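Long-range contact in transcriptional regulator, putative, Mar family (PDB 2ETH), which probably binds DNA as a MarR-family transcription factor and regulates the expression of target genes: residues K84-M92 against R101-I111. Residues are numbered along the deposited sequence; the frame is centred on the assembly and turned at random.
Sequences KRGLVVREM and RVVLTEKGKEI
Arg101 and Glu91 form a hydrogen-bonded pair in the antiparallel beta hairpin that is the wing of the MarR-type winged helix-turn-helix fold, each backbone N donating to the other's O. Val102 turns to the side of the sheet facing helices 72-84 and 61-67. Val102 CG1, anti to the backbone N (chi1 -170°), lies 3.7 Å from Val88 CG2, and Val79 and Ile64 continue this apolar layer. Val103 repeats the two-bond pairing with Val89. On the opposite face from Val102, Val103 CG2 meets Val89 CG1 at 3.6 Å and also lies against the extended side chain of Glu91, which crosses it at about a right angle. Leu104 diverges from Val88, although its CD1 still touches Val88 CG1, and the side chain also packs on Phe50 and Val53 of helix 44-56.

At Thr105 the strand gives way to helix 106-127, and side-chain hydrogen bonds join the contact. Thr105 N reaches Leu87 O at 3.0 Å from well above the carbonyl plane. Thr105 OG1 donates to Gly86 O over 2.7 Å and accepts from Gly108 N, so one hydroxyl both caps the new helix and holds the Schellman turn that ends helix 72-84. A valine here would probably leave Gly86 O without this donor and the helix start without its side-chain cap. Lys107, fully extended, runs past Gly86 O so that its NZ donates to Arg85 O, while the guanidinium of Arg85 turns away to Asp41 and Glu46. Gly108 lets the two backbones close in, its CA making a CH...O contact with Leu87 O. One turn along the helix from Lys107, Ile111 CG1 rests 3.8 Å from Leu87 CD2.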
loop_
_atom_site.group_PDB
_atom_site.type_symbol
_atom_site.label_atom_id
_atom_site.label_comp_id
_atom_site.label_asym_id
_atom_site.label_seq_id
_atom_site.Cartn_x
_atom_site.Cartn_y
_atom_site.Cartn_z
ATOM N N LYS A 84 13.723 -16.266 -4.461
ATOM C CA LYS A 84 14.118 -16.404 -5.843
ATOM C C LYS A 84 14.296 -15.097 -6.562
ATOM O O LYS A 84 14.999 -15.090 -7.565
ATOM C CB LYS A 84 13.309 -17.443 -6.628
ATOM C CG LYS A 84 11.825 -17.265 -6.798
ATOM C CD LYS A 84 11.198 -18.642 -7.212
ATOM N N ARG A 85 13.777 -13.981 -6.019
ATOM C CA ARG A 85 14.165 -12.642 -6.498
ATOM C C ARG A 85 15.503 -12.198 -5.875
ATOM O O ARG A 85 16.025 -11.139 -6.212
ATOM C CB ARG A 85 13.125 -11.559 -6.199
ATOM C CG ARG A 85 11.698 -11.943 -6.350
ATOM C CD ARG A 85 10.755 -10.835 -5.847
ATOM N NE ARG A 85 10.090 -10.219 -6.992
ATOM C CZ ARG A 85 8.955 -10.646 -7.545
ATOM N NH1 ARG A 85 8.302 -11.689 -7.066
ATOM N NH2 ARG A 85 8.464 -10.017 -8.592
ATOM N N GLY A 86 16.045 -12.996 -4.958
ATOM C CA GLY A 86 17.392 -12.749 -4.441
ATOM C C GLY A 86 17.454 -11.701 -3.349
ATOM O O GLY A 86 18.527 -11.143 -3.082
ATOM N N LEU A 87 16.317 -11.472 -2.701
ATOM C CA LEU A 87 16.166 -10.410 -1.693
ATOM C C LEU A 87 16.362 -10.883 -0.244
ATOM O O LEU A 87 16.772 -10.106 0.592
ATOM C CB LEU A 87 14.783 -9.728 -1.817
ATOM C CG LEU A 87 14.454 -9.046 -3.170
ATOM C CD1 LEU A 87 13.015 -8.574 -3.136
ATOM C CD2 LEU A 87 15.409 -7.870 -3.463
ATOM N N VAL A 88 16.035 -12.135 0.049
ATOM C CA VAL A 88 16.157 -12.706 1.406
ATOM C C VAL A 88 16.638 -14.161 1.332
ATOM O O VAL A 88 16.645 -14.790 0.261
ATOM C CB VAL A 88 14.820 -12.708 2.176
ATOM C CG1 VAL A 88 14.184 -11.346 2.104
ATOM C CG2 VAL A 88 13.884 -13.843 1.619
ATOM N N VAL A 89 17.003 -14.691 2.494
ATOM C CA VAL A 89 17.546 -16.014 2.609
ATOM C C VAL A 89 17.215 -16.475 4.021
ATOM O O VAL A 89 17.028 -15.660 4.867
ATOM C CB VAL A 89 19.082 -15.993 2.289
ATOM C CG1 VAL A 89 19.895 -15.331 3.395
ATOM C CG2 VAL A 89 19.560 -17.350 2.002
ATOM N N ARG A 90 17.054 -17.772 4.245
ATOM C CA ARG A 90 16.809 -18.325 5.579
ATOM C C ARG A 90 18.157 -18.766 6.114
ATOM O O ARG A 90 18.855 -19.503 5.453
ATOM C CB ARG A 90 15.915 -19.573 5.533
ATOM C CG ARG A 90 14.558 -19.386 4.885
ATOM C CD ARG A 90 14.207 -20.593 3.931
ATOM N NE ARG A 90 12.762 -20.751 3.694
ATOM C CZ ARG A 90 12.168 -20.866 2.500
ATOM N NH1 ARG A 90 12.867 -20.892 1.369
ATOM N NH2 ARG A 90 10.845 -20.972 2.426
ATOM N N GLU A 91 18.501 -18.331 7.310
ATOM C CA GLU A 91 19.819 -18.562 7.852
ATOM C C GLU A 91 19.744 -19.090 9.240
ATOM O O GLU A 91 18.933 -18.672 10.012
ATOM C CB GLU A 91 20.635 -17.271 7.846
ATOM C CG GLU A 91 21.402 -17.070 6.549
ATOM C CD GLU A 91 22.552 -16.055 6.675
ATOM O OE1 GLU A 91 22.530 -15.197 7.602
ATOM O OE2 GLU A 91 23.492 -16.146 5.848
HETATM N N MSE A 92 20.619 -20.030 9.549
HETATM C CA MSE A 92 20.654 -20.605 10.875
HETATM C C MSE A 92 21.346 -19.572 11.775
HETATM O O MSE A 92 22.055 -18.685 11.308
HETATM C CB MSE A 92 21.339 -21.989 10.853
HETATM C CG MSE A 92 20.864 -22.970 9.682
HETATM SE SE MSE A 92 20.972 -24.926 9.965
HETATM C CE MSE A 92 22.153 -25.596 8.699
ATOM N N ARG A 101 16.088 -17.983 10.779
ATOM C CA ARG A 101 15.310 -16.790 10.512
ATOM C C ARG A 101 15.527 -16.322 9.114
ATOM O O ARG A 101 16.559 -16.601 8.524
ATOM C CB ARG A 101 15.718 -15.655 11.439
ATOM C CG ARG A 101 15.518 -15.941 12.899
ATOM C CD ARG A 101 15.887 -14.745 13.723
ATOM N NE ARG A 101 15.495 -14.930 15.118
ATOM C CZ ARG A 101 16.204 -15.574 16.025
ATOM N NH1 ARG A 101 17.378 -16.106 15.719
ATOM N NH2 ARG A 101 15.744 -15.670 17.251
ATOM N N VAL A 102 14.533 -15.605 8.598
ATOM C CA VAL A 102 14.625 -14.947 7.328
ATOM C C VAL A 102 15.460 -13.658 7.577
ATOM O O VAL A 102 15.161 -12.856 8.447
ATOM C CB VAL A 102 13.206 -14.667 6.730
ATOM C CG1 VAL A 102 13.295 -14.213 5.301
ATOM C CG2 VAL A 102 12.332 -15.895 6.767
ATOM N N VAL A 103 16.521 -13.492 6.817
ATOM C CA VAL A 103 17.336 -12.309 6.853
ATOM C C VAL A 103 17.442 -11.771 5.406
ATOM O O VAL A 103 17.247 -12.486 4.443
ATOM C CB VAL A 103 18.725 -12.628 7.430
ATOM C CG1 VAL A 103 18.592 -13.200 8.854
ATOM C CG2 VAL A 103 19.488 -13.595 6.515
ATOM N N LEU A 104 17.768 -10.502 5.283
ATOM C CA LEU A 104 17.979 -9.855 3.985
ATOM C C LEU A 104 19.303 -10.299 3.365
ATOM O O LEU A 104 20.288 -10.504 4.051
ATOM C CB LEU A 104 17.948 -8.310 4.155
ATOM C CG LEU A 104 16.617 -7.568 3.887
ATOM C CD1 LEU A 104 15.344 -8.285 4.378
ATOM C CD2 LEU A 104 16.670 -6.120 4.397
ATOM N N THR A 105 19.343 -10.450 2.046
ATOM C CA THR A 105 20.621 -10.606 1.361
ATOM C C THR A 105 21.303 -9.264 1.254
ATOM O O THR A 105 20.805 -8.313 1.733
ATOM C CB THR A 105 20.407 -11.207 0.004
ATOM O OG1 THR A 105 19.476 -10.379 -0.727
ATOM C CG2 THR A 105 19.886 -12.619 0.201
ATOM N N GLU A 106 22.459 -9.196 0.626
ATOM C CA GLU A 106 23.081 -7.933 0.316
ATOM C C GLU A 106 22.217 -7.105 -0.586
ATOM O O GLU A 106 22.117 -5.882 -0.408
ATOM C CB GLU A 106 24.414 -8.149 -0.386
ATOM C CG GLU A 106 25.151 -6.825 -0.627
ATOM C CD GLU A 106 26.646 -6.956 -0.678
ATOM O OE1 GLU A 106 27.164 -8.076 -0.492
ATOM O OE2 GLU A 106 27.319 -5.912 -0.884
ATOM N N LYS A 107 21.631 -7.768 -1.579
ATOM C CA LYS A 107 20.763 -7.123 -2.539
ATOM C C LYS A 107 19.468 -6.685 -1.891
ATOM O O LYS A 107 18.848 -5.728 -2.344
ATOM C CB LYS A 107 20.452 -8.070 -3.703
ATOM C CG LYS A 107 19.384 -7.587 -4.648
ATOM C CD LYS A 107 19.160 -8.593 -5.741
ATOM C CE LYS A 107 17.914 -8.310 -6.553
ATOM N NZ LYS A 107 17.884 -9.268 -7.696
ATOM N N GLY A 108 19.041 -7.416 -0.860
ATOM C CA GLY A 108 17.831 -7.066 -0.120
ATOM C C GLY A 108 18.041 -5.727 0.539
ATOM O O GLY A 108 17.225 -4.829 0.393
ATOM N N LYS A 109 19.181 -5.600 1.207
ATOM C CA LYS A 109 19.612 -4.333 1.864
ATOM C C LYS A 109 19.792 -3.172 0.897
ATOM O O LYS A 109 19.507 -2.026 1.241
ATOM C CB LYS A 109 20.916 -4.520 2.649
ATOM C CG LYS A 109 20.769 -5.407 3.885
ATOM C CD LYS A 109 21.808 -5.040 4.963
ATOM C CE LYS A 109 21.277 -5.304 6.400
ATOM N N GLU A 110 20.255 -3.453 -0.304
ATOM C CA GLU A 110 20.430 -2.390 -1.300
ATOM C C GLU A 110 19.064 -1.894 -1.773
ATOM O O GLU A 110 18.892 -0.693 -1.946
ATOM C CB GLU A 110 21.336 -2.816 -2.481
ATOM N N ILE A 111 18.109 -2.798 -1.987
ATOM C CA ILE A 111 16.774 -2.417 -2.415
ATOM C C ILE A 111 16.083 -1.656 -1.286
ATOM O O ILE A 111 15.435 -0.658 -1.543
ATOM C CB ILE A 111 15.887 -3.626 -2.851
ATOM C CG1 ILE A 111 16.424 -4.284 -4.135
ATOM C CG2 ILE A 111 14.447 -3.186 -3.157
ATOM C CD1 ILE A 111 16.309 -3.437 -5.382
#